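Local coordinates for protein AvrRpt2 (Erwinia amylovora, PDB 6HQZ) that acts as a type III effector and papain-like C70 family cysteine protease, probably cutting host proteins after delivery into plant cells by the fire blight bacterium, at residues 7-11 / 23-27; 40-45 / 103-107; 90-96 / 148-152; 95-100 / 137-142; 116-120 / 131-137. All coordinates share one frame; numbering follows the deposited sequence.

Interaction 1 comes first from the N terminus. It closes a short loop by laying residues 7-11 on the end of helix 19-27, and it is in series with all the others. Interaction 2 closes a long loop, joining helix 40-45 to strand 104-113. It crosses interactions 3 and 4, whose first segments lie within that loop and whose second segments lie beyond it. Interaction 3 pairs strand 93-98 with the C-terminal strand 149-152. The loop it closes encloses interaction 4, where the same strand meets the end of helix 134-140. Interaction 4 in turn encloses interaction 5, a hairpin leading into that helix. Interactions 2 to 5 all reach one antiparallel sheet.

Interaction 1 (7-11 / 23-27); sequences HVPYV and ACTRM
The last turns of helix 19-27 in this papain-like domain are covered by the N-terminal loop, with Val11 and Met27 carrying most of the contact. In papain-like proteases a helix early in the domain holds the nucleophilic cysteine at its N-terminal end, and helix 19-27 is consistent with that element. Here the loop meets its other end.

The Met27 side chain runs along the loop backbone. Its CG leaves opposite the carbonyl carbon (chi1 -65°) and lies 3.1 Å from Pro9 O. A bend at chi3 then turns CE to within 3.5 Å of Val11 O. Between them, Met27 SD accepts a weak hydrogen bond from Val11 N at 3.5 Å, with an angle of 156° at the hydrogen. The same sulfur lies obliquely beside the Tyr10 ring, 5.1 Å from its centroid, a Met-aromatic contact. The hydroxyl of Tyr10 points elsewhere and bonds Asp123 O.

Val11 slides past Met27 in the opposite direction. Its CG2 touches Met27 CG at 3.8 Å. Its CG1 rests against Ala23 CB at 3.9 Å and also sits above the centre of the Arg26 guanidinium, 4.0 Å from CZ. Nearer the start of the segment, Val8 CG1 comes near the Met27 carbonyl. Val8 also touches Thr110 of strand 104-113.

The one hydrogen bond between the segments is the weak N-H to sulfur bond. Van der Waals contact does most of the joining, so the fit rests mainly on the shapes of Met27 and Val11.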
# COMPACT_ATOMS: atom_id res chain seq x y z
N HIS A 7 11.59 -1.13 8.62
CA HIS A 7 13.02 -0.89 8.64
C HIS A 7 13.64 -0.26 7.42
O HIS A 7 14.35 -0.85 6.62
CB HIS A 7 13.91 -2.00 9.19
CG HIS A 7 15.20 -1.45 9.76
ND1 HIS A 7 15.23 -0.64 10.88
CD2 HIS A 7 16.48 -1.51 9.31
CE1 HIS A 7 16.47 -0.26 11.12
NE2 HIS A 7 17.25 -0.76 10.19
N VAL A 8 13.39 1.02 7.39
CA VAL A 8 14.22 1.94 6.67
C VAL A 8 15.38 2.37 7.60
O VAL A 8 15.15 2.83 8.70
CB VAL A 8 13.36 3.09 6.18
CG1 VAL A 8 14.21 3.98 5.31
CG2 VAL A 8 12.21 2.50 5.37
N PRO A 9 16.62 2.13 7.17
CA PRO A 9 17.76 2.53 7.96
C PRO A 9 17.87 4.05 8.04
O PRO A 9 17.40 4.78 7.13
CB PRO A 9 18.95 1.94 7.21
CG PRO A 9 18.50 1.72 5.81
CD PRO A 9 17.01 1.53 5.86
N TYR A 10 18.35 4.53 9.17
CA TYR A 10 18.41 6.00 9.40
C TYR A 10 19.83 6.43 9.07
O TYR A 10 20.77 5.83 9.59
CB TYR A 10 18.06 6.32 10.86
CG TYR A 10 18.25 7.78 11.09
CD1 TYR A 10 17.38 8.71 10.49
CD2 TYR A 10 19.37 8.25 11.73
CE1 TYR A 10 17.60 10.08 10.67
CE2 TYR A 10 19.59 9.61 11.91
CZ TYR A 10 18.70 10.51 11.38
OH TYR A 10 19.01 11.87 11.53
N VAL A 11 20.00 7.52 8.29
CA VAL A 11 21.31 8.07 7.98
C VAL A 11 21.18 9.60 8.26
O VAL A 11 20.20 10.18 7.76
CB VAL A 11 21.72 7.81 6.50
CG1 VAL A 11 23.06 8.44 6.18
CG2 VAL A 11 21.72 6.28 6.20
N ALA A 23 22.18 11.62 2.45
CA ALA A 23 21.55 10.83 3.49
C ALA A 23 20.25 10.16 3.03
O ALA A 23 20.07 8.95 3.29
CB ALA A 23 21.33 11.63 4.75
N CYS A 24 19.36 10.93 2.38
CA CYS A 24 18.08 10.41 1.94
C CYS A 24 18.29 9.31 0.87
O CYS A 24 17.62 8.30 0.92
CB CYS A 24 17.16 11.55 1.41
SG CYS A 24 16.60 12.62 2.76
N THR A 25 19.15 9.53 -0.08
CA THR A 25 19.34 8.55 -1.14
C THR A 25 19.95 7.25 -0.51
O THR A 25 19.47 6.17 -0.87
CB THR A 25 20.17 9.07 -2.31
OG1 THR A 25 21.39 9.60 -1.83
CG2 THR A 25 19.45 10.08 -3.07
N ARG A 26 20.85 7.38 0.48
CA ARG A 26 21.38 6.22 1.23
C ARG A 26 20.28 5.48 2.03
O ARG A 26 20.23 4.23 2.01
CB ARG A 26 22.59 6.57 2.15
CG ARG A 26 23.56 5.40 2.36
CD ARG A 26 24.98 5.78 2.85
NE ARG A 26 25.24 7.21 2.68
CZ ARG A 26 25.95 7.99 3.51
NH1 ARG A 26 26.57 7.48 4.57
NH2 ARG A 26 26.05 9.28 3.23
N MET A 27 19.36 6.23 2.63
CA MET A 27 18.22 5.62 3.30
C MET A 27 17.32 4.85 2.33
O MET A 27 16.70 3.88 2.75
CB MET A 27 17.41 6.60 4.12
CG MET A 27 18.18 7.17 5.28
SD MET A 27 17.14 8.15 6.38
CE MET A 27 17.41 9.80 5.76

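Interaction 2 (40-45 / 103-107); sequences LPELYD and SWHMS
Trp104 lies against helix 40-45 where that helix crosses strand 104-113 of the central sheet, a helix-on-strand packing in the papain-like domain. The axes of segments 40-45 and 104-107 come within 8.1 Å at 77°.

The tight part is mostly apolar. Leu40 CB meets Trp104 CB at 3.8 Å, and Leu40 CD1 makes a close methyl-carbonyl contact with Trp104 O at 3.0 Å. One face of the indole receives Tyr44 CB, 4.0 Å from the centroid of its six-membered ring, as a CH-pi contact. The phenol of Tyr44 then runs deeper. Chi1 of -74° sends it along the strand to Met106, whose CG lies near the ring plane at its edge. Met106 also packs on Cys20 and Cys24 of helix 19-27.

The outer side is more open to solvent. Pro41 is exposed and meets Trp104 CD1 mainly with its CA and CB. Asp45, partly exposed, crosses the indole at about a right angle, with CB 3.6 Å from Trp104 CZ2, and its OD1 has a long, weak ion pair with Arg144. His105 points away from the helix, and its NE2 is hydrogen-bonded to Ser103 OG at 2.7 Å. On the buried side, Tyr44 OH stands 3.4 Å from Met106 CG.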
# COMPACT_ATOMS: atom_id res chain seq x y z
N LEU A 40 19.11 23.22 -2.67
CA LEU A 40 17.76 22.83 -2.44
C LEU A 40 16.68 23.81 -2.95
O LEU A 40 15.68 23.35 -3.57
CB LEU A 40 17.57 22.58 -0.96
CG LEU A 40 18.29 21.35 -0.42
CD1 LEU A 40 17.81 21.08 1.00
CD2 LEU A 40 18.02 20.12 -1.26
N PRO A 41 16.83 25.12 -2.64
CA PRO A 41 15.83 26.06 -3.20
C PRO A 41 15.68 25.98 -4.71
O PRO A 41 14.56 26.05 -5.21
CB PRO A 41 16.37 27.45 -2.82
CG PRO A 41 17.46 27.22 -1.83
CD PRO A 41 17.81 25.79 -1.76
N GLU A 42 16.78 25.77 -5.40
CA GLU A 42 16.77 25.70 -6.86
C GLU A 42 16.16 24.39 -7.38
O GLU A 42 15.47 24.34 -8.43
CB GLU A 42 18.17 25.97 -7.39
CG GLU A 42 18.63 27.41 -7.10
CD GLU A 42 19.06 27.68 -5.65
OE1 GLU A 42 19.44 26.71 -4.92
OE2 GLU A 42 19.04 28.89 -5.25
N LEU A 43 16.42 23.33 -6.64
CA LEU A 43 15.89 22.03 -6.93
C LEU A 43 14.38 22.04 -6.70
O LEU A 43 13.67 21.44 -7.48
CB LEU A 43 16.55 20.97 -6.04
CG LEU A 43 16.00 19.54 -6.15
CD1 LEU A 43 16.19 19.08 -7.56
CD2 LEU A 43 16.61 18.60 -5.14
N TYR A 44 13.89 22.71 -5.64
CA TYR A 44 12.49 22.53 -5.23
C TYR A 44 11.59 23.70 -5.47
O TYR A 44 10.34 23.56 -5.42
CB TYR A 44 12.43 22.13 -3.75
CG TYR A 44 12.84 20.73 -3.54
CD1 TYR A 44 12.18 19.69 -4.16
CD2 TYR A 44 13.91 20.42 -2.72
CE1 TYR A 44 12.58 18.36 -3.99
CE2 TYR A 44 14.31 19.12 -2.53
CZ TYR A 44 13.65 18.06 -3.15
OH TYR A 44 14.07 16.74 -2.98
N ASP A 45 12.17 24.85 -5.73
CA ASP A 45 11.38 26.05 -5.86
C ASP A 45 11.76 26.98 -7.00
O ASP A 45 11.34 28.12 -6.99
CB ASP A 45 11.41 26.85 -4.57
CG ASP A 45 10.24 27.84 -4.47
OD1 ASP A 45 9.19 27.66 -5.15
OD2 ASP A 45 10.40 28.83 -3.76
N SER A 103 13.74 27.73 4.83
CA SER A 103 14.64 26.85 4.10
C SER A 103 14.00 25.54 3.63
O SER A 103 12.99 25.07 4.16
CB SER A 103 15.86 26.58 4.97
OG SER A 103 15.38 25.96 6.11
N TRP A 104 14.60 24.99 2.60
CA TRP A 104 14.15 23.77 2.01
C TRP A 104 14.99 22.62 2.59
O TRP A 104 16.18 22.79 2.88
CB TRP A 104 14.26 23.80 0.48
CG TRP A 104 13.24 24.72 -0.13
CD1 TRP A 104 13.38 26.07 -0.28
CD2 TRP A 104 11.93 24.41 -0.51
NE1 TRP A 104 12.23 26.61 -0.81
CE2 TRP A 104 11.33 25.60 -0.96
CE3 TRP A 104 11.18 23.22 -0.54
CZ2 TRP A 104 10.02 25.64 -1.45
CZ3 TRP A 104 9.90 23.27 -0.97
CH2 TRP A 104 9.34 24.48 -1.45
N HIS A 105 14.37 21.49 2.71
CA HIS A 105 14.96 20.27 3.28
C HIS A 105 14.48 19.02 2.57
O HIS A 105 13.42 19.01 1.95
CB HIS A 105 14.59 20.19 4.80
CG HIS A 105 15.15 21.32 5.58
ND1 HIS A 105 16.36 21.25 6.20
CD2 HIS A 105 14.73 22.60 5.69
CE1 HIS A 105 16.62 22.40 6.78
NE2 HIS A 105 15.67 23.25 6.46
N MET A 106 15.22 17.92 2.75
CA MET A 106 14.82 16.65 2.26
C MET A 106 14.72 15.68 3.40
O MET A 106 15.57 15.72 4.29
CB MET A 106 15.85 16.14 1.28
CG MET A 106 15.89 16.80 -0.05
SD MET A 106 17.24 16.10 -0.99
CE MET A 106 16.60 14.45 -1.21
N SER A 107 13.67 14.84 3.36
CA SER A 107 13.42 13.85 4.40
C SER A 107 12.89 12.62 3.76
O SER A 107 12.56 12.62 2.57
CB SER A 107 12.42 14.39 5.41
OG SER A 107 12.97 15.49 6.14

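Interaction 3 (90-96 / 148-152); sequences HGPIMFG and AMLYS
His90 and Tyr151 stack face to face at one end of this strand pair. Their ring centroids are 4.0 Å apart and the planes are inclined by 27°. His90 CG lies above the centre of the phenol ring, while Tyr151 CZ lies over the imidazole toward its rim. The closest atoms are His90 CD2 and Tyr151 CE1 at 3.4 Å. His90 CB adds a CH-pi contact over the same tyrosine ring. Chi1 of 66° places the Tyr151 ring between its own backbone N and carbonyl carbon, bringing its face against the imidazole.

Along the strands the side chains alternate. Met94 and Leu150 sit on one face and run obliquely to each other. The bent end of Met94 puts its CE 3.6 Å from Leu150 CD1, and Met94 goes on to touch helix 19-27. Ile93, Phe95, Met149 and Tyr151 occupy the other face. There Ile93 CG2 packs on Met149 CB at 3.7 Å, and both residues reach helix 80-90.

Three backbone hydrogen bonds join the strands: Met94 N to Leu150 O at 2.7 Å, Leu150 N to Met94 O at 2.8 Å, and Gly96 N to Ala148 O at 3.0 Å. Beyond them a water donates to His90 O, accepts from Ser152 N and also contacts Pro92 O. It bridges the place where the chain turns from helix 80-90, through Gly91 with its positive phi, into the strand.

This is antiparallel pairing in the middle of the sheet of a papain-like protease domain, with helices against both faces.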
# COMPACT_ATOMS: atom_id res chain seq x y z
N HIS A 90 6.08 1.46 -3.51
CA HIS A 90 7.37 1.99 -3.92
C HIS A 90 8.43 1.98 -2.85
O HIS A 90 9.60 2.09 -3.17
CB HIS A 90 7.17 3.44 -4.38
CG HIS A 90 6.17 3.54 -5.48
ND1 HIS A 90 5.00 4.28 -5.37
CD2 HIS A 90 6.11 2.91 -6.68
CE1 HIS A 90 4.30 4.14 -6.48
NE2 HIS A 90 4.96 3.32 -7.30
N GLY A 91 8.04 1.82 -1.59
CA GLY A 91 8.99 1.75 -0.52
C GLY A 91 9.19 3.15 -0.03
O GLY A 91 8.33 4.01 -0.26
N PRO A 92 10.29 3.38 0.68
CA PRO A 92 10.45 4.76 1.19
C PRO A 92 10.58 5.85 0.10
O PRO A 92 11.10 5.63 -1.04
CB PRO A 92 11.73 4.69 2.02
CG PRO A 92 12.43 3.46 1.61
CD PRO A 92 11.43 2.51 0.99
N ILE A 93 10.10 7.01 0.44
CA ILE A 93 9.97 8.09 -0.54
C ILE A 93 10.66 9.36 0.03
O ILE A 93 10.33 9.83 1.13
CB ILE A 93 8.50 8.43 -0.79
CG1 ILE A 93 7.78 7.28 -1.42
CG2 ILE A 93 8.37 9.67 -1.68
CD1 ILE A 93 6.27 7.37 -1.30
N MET A 94 11.62 9.86 -0.71
CA MET A 94 12.29 11.09 -0.28
C MET A 94 11.58 12.31 -0.86
O MET A 94 11.33 12.39 -2.08
CB MET A 94 13.76 11.14 -0.62
CG MET A 94 14.20 10.97 -2.00
SD MET A 94 16.03 10.91 -2.07
CE MET A 94 16.26 11.81 -3.58
N PHE A 95 11.28 13.24 0.05
CA PHE A 95 10.49 14.43 -0.26
C PHE A 95 11.20 15.71 0.15
O PHE A 95 11.88 15.83 1.20
CB PHE A 95 9.08 14.37 0.37
CG PHE A 95 9.03 14.45 1.85
CD1 PHE A 95 9.20 13.31 2.59
CD2 PHE A 95 8.72 15.61 2.51
CE1 PHE A 95 9.09 13.32 3.96
CE2 PHE A 95 8.58 15.63 3.89
CZ PHE A 95 8.79 14.50 4.61
N GLY A 96 10.97 16.70 -0.71
CA GLY A 96 11.43 18.07 -0.53
C GLY A 96 10.34 18.86 0.10
O GLY A 96 9.20 18.79 -0.35
N ALA A 148 9.16 16.35 -6.50
CA ALA A 148 8.96 16.60 -5.10
C ALA A 148 9.15 15.34 -4.25
O ALA A 148 9.62 15.45 -3.11
CB ALA A 148 7.60 17.24 -4.87
N MET A 149 8.79 14.15 -4.80
CA MET A 149 8.75 12.90 -4.04
C MET A 149 9.39 11.86 -4.92
O MET A 149 8.83 11.56 -6.01
CB MET A 149 7.28 12.55 -3.78
CG MET A 149 6.62 13.41 -2.66
SD MET A 149 4.87 13.10 -2.62
CE MET A 149 4.82 11.49 -1.95
N LEU A 150 10.56 11.35 -4.51
CA LEU A 150 11.32 10.40 -5.25
C LEU A 150 11.37 9.06 -4.54
O LEU A 150 11.40 8.98 -3.30
CB LEU A 150 12.74 10.88 -5.51
CG LEU A 150 12.92 12.07 -6.44
CD1 LEU A 150 14.40 12.43 -6.55
CD2 LEU A 150 12.38 11.83 -7.85
N TYR A 151 11.42 8.01 -5.36
CA TYR A 151 11.52 6.65 -4.81
C TYR A 151 12.46 5.80 -5.62
O TYR A 151 12.82 6.19 -6.77
CB TYR A 151 10.12 6.02 -4.70
CG TYR A 151 9.39 5.77 -6.03
CD1 TYR A 151 9.56 4.56 -6.73
CD2 TYR A 151 8.50 6.72 -6.54
CE1 TYR A 151 8.89 4.34 -7.94
CE2 TYR A 151 7.82 6.50 -7.72
CZ TYR A 151 8.03 5.33 -8.41
OH TYR A 151 7.34 5.18 -9.54
N SER A 152 12.81 4.63 -5.05
CA SER A 152 13.73 3.69 -5.66
C SER A 152 13.03 2.79 -6.67
O SER A 152 12.02 2.20 -6.36
CB SER A 152 14.39 2.73 -4.64
OG SER A 152 15.42 1.98 -5.31
O HOH W 1 11.70 3.54 -2.36

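Interaction 4 (95-100 / 137-142); sequences FGWQTP and FNQRLA
Arg140 NH1 donates to Gln98 O at 2.9 Å, with an angle of 156° at the hydrogen. The oxygen lies at the edge of the guanidinium, near its plane, whereas NH1 stands above the plane of the Gln98 carbonyl. The arginine is extended from CG to NE and reaches along the end of the strand. Pro100 covers one guanidinium face, its CD 3.5 Å from Arg140 CZ. Gln139 NE2 lies over the opposite face, so the flat group is sandwiched and its rotation restricted. Farther back, Arg140 CD meets the edge of the Trp97 indole.

Two backbone bonds fix the segments around Trp97 and Leu141. Gln98 N donates to Arg140 O at 3.0 Å, and Ala142 N donates to Gly96 O at 2.9 Å. They make a single bridge just where the chain leaves the helix. Arg140 O also receives a CA-H contact from Trp97, at 3.2 Å from its CA.

The buried end is aromatic. Phe137 directs its edge at the face of Phe95 in a T-shaped pair, with centroids 5.1 Å apart and planes at 76°. Leu141 CG is anti to the backbone N (chi1 -176°), which lets CD1 curl back to Phe95 CB, 3.9 Å away.

Helix 134-140 is thus fastened by its C-terminal end to strand 93-98. Strand 104-113 pairs with that strand along its other edge. Phe95 and Phe137 both touch Ile119 of strand 118-123, and Leu141 touches Met149 of strand 149-152.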
# COMPACT_ATOMS: atom_id res chain seq x y z
N PHE A 95 11.28 13.24 0.05
CA PHE A 95 10.49 14.43 -0.26
C PHE A 95 11.20 15.71 0.15
O PHE A 95 11.88 15.83 1.20
CB PHE A 95 9.08 14.37 0.37
CG PHE A 95 9.03 14.45 1.85
CD1 PHE A 95 9.20 13.31 2.59
CD2 PHE A 95 8.72 15.61 2.51
CE1 PHE A 95 9.09 13.32 3.96
CE2 PHE A 95 8.58 15.63 3.89
CZ PHE A 95 8.79 14.50 4.61
N GLY A 96 10.97 16.70 -0.71
CA GLY A 96 11.43 18.07 -0.53
C GLY A 96 10.34 18.86 0.10
O GLY A 96 9.20 18.79 -0.35
N TRP A 97 10.68 19.68 1.12
CA TRP A 97 9.67 20.49 1.80
C TRP A 97 10.24 21.72 2.41
O TRP A 97 11.43 21.82 2.63
CB TRP A 97 8.94 19.69 2.88
CG TRP A 97 9.79 19.22 4.01
CD1 TRP A 97 10.73 18.21 4.00
CD2 TRP A 97 9.73 19.69 5.38
NE1 TRP A 97 11.23 18.04 5.27
CE2 TRP A 97 10.60 18.89 6.13
CE3 TRP A 97 8.95 20.64 6.03
CZ2 TRP A 97 10.78 19.06 7.47
CZ3 TRP A 97 9.09 20.79 7.41
CH2 TRP A 97 10.02 20.02 8.11
N GLN A 98 9.39 22.71 2.62
CA GLN A 98 9.84 23.99 3.06
C GLN A 98 9.47 24.20 4.54
O GLN A 98 8.30 24.07 4.91
CB GLN A 98 9.30 25.11 2.17
CG GLN A 98 9.91 26.47 2.47
CD GLN A 98 9.39 27.60 1.58
OE1 GLN A 98 8.27 27.54 1.10
NE2 GLN A 98 10.22 28.59 1.33
N THR A 99 10.43 24.63 5.34
CA THR A 99 10.16 24.76 6.74
C THR A 99 9.54 26.11 7.03
O THR A 99 9.65 27.07 6.24
CB THR A 99 11.43 24.56 7.61
OG1 THR A 99 12.43 25.52 7.26
CG2 THR A 99 11.96 23.18 7.45
N PRO A 100 8.92 26.21 8.21
CA PRO A 100 8.46 27.48 8.60
C PRO A 100 9.50 28.58 8.53
O PRO A 100 9.23 29.64 8.07
CB PRO A 100 8.09 27.26 10.09
CG PRO A 100 7.55 25.87 10.10
CD PRO A 100 8.45 25.15 9.13
N PHE A 137 2.56 18.44 5.94
CA PHE A 137 3.15 17.87 4.79
C PHE A 137 2.54 18.39 3.49
O PHE A 137 3.25 18.81 2.57
CB PHE A 137 3.06 16.36 4.89
CG PHE A 137 3.51 15.68 3.65
CD1 PHE A 137 4.85 15.43 3.45
CD2 PHE A 137 2.56 15.24 2.71
CE1 PHE A 137 5.24 14.76 2.29
CE2 PHE A 137 2.95 14.65 1.55
CZ PHE A 137 4.27 14.35 1.37
N ASN A 138 1.22 18.40 3.44
CA ASN A 138 0.57 18.96 2.29
C ASN A 138 0.83 20.47 2.06
O ASN A 138 0.92 20.95 0.92
CB ASN A 138 -0.96 18.70 2.35
CG ASN A 138 -1.31 17.27 2.04
OD1 ASN A 138 -0.79 16.68 1.08
ND2 ASN A 138 -2.27 16.71 2.82
N GLN A 139 0.90 21.19 3.14
CA GLN A 139 1.18 22.64 3.02
C GLN A 139 2.59 22.92 2.53
O GLN A 139 2.79 23.87 1.79
CB GLN A 139 1.06 23.31 4.35
CG GLN A 139 1.37 24.81 4.31
CD GLN A 139 1.36 25.38 5.71
OE1 GLN A 139 0.77 24.78 6.63
NE2 GLN A 139 2.01 26.54 5.90
N ARG A 140 3.52 22.07 2.92
CA ARG A 140 4.96 22.39 2.77
C ARG A 140 5.69 21.60 1.75
O ARG A 140 6.80 21.95 1.42
CB ARG A 140 5.63 22.23 4.13
CG ARG A 140 5.00 23.13 5.17
CD ARG A 140 5.67 23.03 6.51
NE ARG A 140 5.16 24.11 7.36
CZ ARG A 140 5.49 25.39 7.19
NH1 ARG A 140 6.40 25.75 6.26
NH2 ARG A 140 4.92 26.31 7.94
N LEU A 141 5.06 20.58 1.17
CA LEU A 141 5.68 19.81 0.11
C LEU A 141 6.02 20.67 -1.08
O LEU A 141 5.33 21.70 -1.35
CB LEU A 141 4.72 18.69 -0.37
CG LEU A 141 5.25 17.72 -1.40
CD1 LEU A 141 6.41 16.85 -0.93
CD2 LEU A 141 4.10 16.82 -1.86
N ALA A 142 7.10 20.31 -1.75
CA ALA A 142 7.53 21.04 -2.96
C ALA A 142 6.64 20.85 -4.20
O ALA A 142 7.13 20.49 -5.22
CB ALA A 142 8.96 20.65 -3.28

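Interaction 5 (116-120 / 131-137)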
# COMPACT_ATOMS: atom_id res chain seq x y z
N ASN A 116 -3.62 9.68 14.33
CA ASN A 116 -3.18 11.04 14.61
C ASN A 116 -3.03 11.87 13.34
O ASN A 116 -2.56 12.99 13.43
CB ASN A 116 -1.85 10.99 15.37
CG ASN A 116 -2.01 10.50 16.79
OD1 ASN A 116 -2.88 11.00 17.52
ND2 ASN A 116 -1.19 9.52 17.20
N ASP A 117 -3.41 11.35 12.17
CA ASP A 117 -3.34 12.07 10.90
C ASP A 117 -1.97 12.75 10.67
O ASP A 117 -1.86 13.98 10.49
CB ASP A 117 -4.52 13.06 10.80
CG ASP A 117 -4.77 13.54 9.41
OD1 ASP A 117 -4.77 12.74 8.43
OD2 ASP A 117 -4.98 14.76 9.26
N ALA A 118 -0.95 11.90 10.68
CA ALA A 118 0.45 12.33 10.61
C ALA A 118 1.28 11.39 9.74
O ALA A 118 0.97 10.21 9.59
CB ALA A 118 1.04 12.40 12.01
N ILE A 119 2.36 11.93 9.19
CA ILE A 119 3.32 11.15 8.43
C ILE A 119 4.48 10.84 9.33
O ILE A 119 4.75 11.57 10.26
CB ILE A 119 3.82 11.87 7.19
CG1 ILE A 119 4.56 13.18 7.55
CG2 ILE A 119 2.62 12.19 6.32
CD1 ILE A 119 5.54 13.55 6.46
N ILE A 120 5.15 9.74 9.02
CA ILE A 120 6.28 9.29 9.77
C ILE A 120 7.48 9.38 8.84
O ILE A 120 7.46 8.86 7.75
CB ILE A 120 6.13 7.81 10.23
CG1 ILE A 120 4.76 7.62 10.93
CG2 ILE A 120 7.25 7.46 11.12
CD1 ILE A 120 4.42 6.20 11.25
N THR A 131 7.35 12.38 13.44
CA THR A 131 6.11 12.58 12.69
C THR A 131 5.84 14.07 12.55
O THR A 131 6.23 14.82 13.39
CB THR A 131 4.86 11.94 13.35
OG1 THR A 131 4.41 12.69 14.50
CG2 THR A 131 5.15 10.51 13.78
N MET A 132 5.07 14.41 11.54
CA MET A 132 4.46 15.71 11.44
C MET A 132 3.02 15.57 10.99
O MET A 132 2.70 14.61 10.30
CB MET A 132 5.23 16.66 10.46
CG MET A 132 4.99 16.56 9.00
SD MET A 132 5.70 17.73 7.79
CE MET A 132 7.43 17.28 7.88
N PRO A 133 2.20 16.59 11.26
CA PRO A 133 0.85 16.47 10.78
C PRO A 133 0.77 16.34 9.27
O PRO A 133 1.52 17.00 8.51
CB PRO A 133 0.19 17.78 11.22
CG PRO A 133 1.04 18.25 12.36
CD PRO A 133 2.42 17.86 11.95
N LEU A 134 -0.18 15.55 8.82
CA LEU A 134 -0.45 15.45 7.41
C LEU A 134 -0.76 16.79 6.81
O LEU A 134 -0.32 17.06 5.67
CB LEU A 134 -1.62 14.49 7.19
CG LEU A 134 -2.03 14.26 5.76
CD1 LEU A 134 -0.81 13.87 4.92
CD2 LEU A 134 -3.15 13.22 5.69
N ASP A 135 -1.51 17.65 7.54
CA ASP A 135 -1.82 18.99 7.02
C ASP A 135 -0.51 19.74 6.70
O ASP A 135 -0.42 20.44 5.71
CB ASP A 135 -2.71 19.82 7.98
CG ASP A 135 -3.02 21.26 7.46
OD1 ASP A 135 -3.94 21.46 6.63
OD2 ASP A 135 -2.35 22.20 7.92
N SER A 136 0.48 19.61 7.57
CA SER A 136 1.81 20.26 7.35
C SER A 136 2.55 19.75 6.14
O SER A 136 3.09 20.51 5.37
CB SER A 136 2.69 20.10 8.59
OG SER A 136 2.16 20.88 9.62
N PHE A 137 2.56 18.44 5.94
CA PHE A 137 3.15 17.87 4.79
C PHE A 137 2.54 18.39 3.49
O PHE A 137 3.25 18.81 2.57
CB PHE A 137 3.06 16.36 4.89
CG PHE A 137 3.51 15.68 3.65
CD1 PHE A 137 4.85 15.43 3.45
CD2 PHE A 137 2.56 15.24 2.71
CE1 PHE A 137 5.24 14.76 2.29
CE2 PHE A 137 2.95 14.65 1.55
CZ PHE A 137 4.27 14.35 1.37
O HOH W 2 -3.03 16.78 9.93
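Ile119 and Met132 form the hydrogen-bonded pair of an antiparallel hairpin. Ile119 N donates to Met132 O at 2.9 Å, and Met132 N donates back to Ile119 O at 3.1 Å. The ladder continues past the strand end: Leu134 N, in the first turn of helix 134-140, gives a nearly straight bond to Asp117 O (2.8 Å, 173°). Pro133 is the N-cap residue of that helix. Asp117 and Ala118 together face Asp113 in a G1 beta bulge at the turn between strands 104-113 and 118-123.

The apolar contacts gather around Ile119. Its CG1 lies between the backbone N and the carbonyl carbon (chi1 61°), beside Met132 CG at 3.7 Å. CD1 extends farther and approaches the Phe137 ring obliquely, 3.6 Å from Phe137 CD1. CG2 branches separately toward Leu134 CD1 at 4.1 Å. Leu134 also packs its CD2 against Asp117 OD1, 3.2 Å away. On the reverse face of the hairpin, the exposed Thr131 sets its CG2 beside Ile120 CG1.

Asp117 supplies the water-mediated contact. A water lies 2.9 Å from Asp117 OD2 and accepts from Asp135 N, so it links the carboxylate to the helix start.

The hairpin forms one edge of the sheet. Strand 118-123 lies between strands 104-113 and 130-133. Helix 80-90 packs against Ile119, Leu134 and Phe137 through Leu83, while Met132 touches Trp97 of strand 93-98.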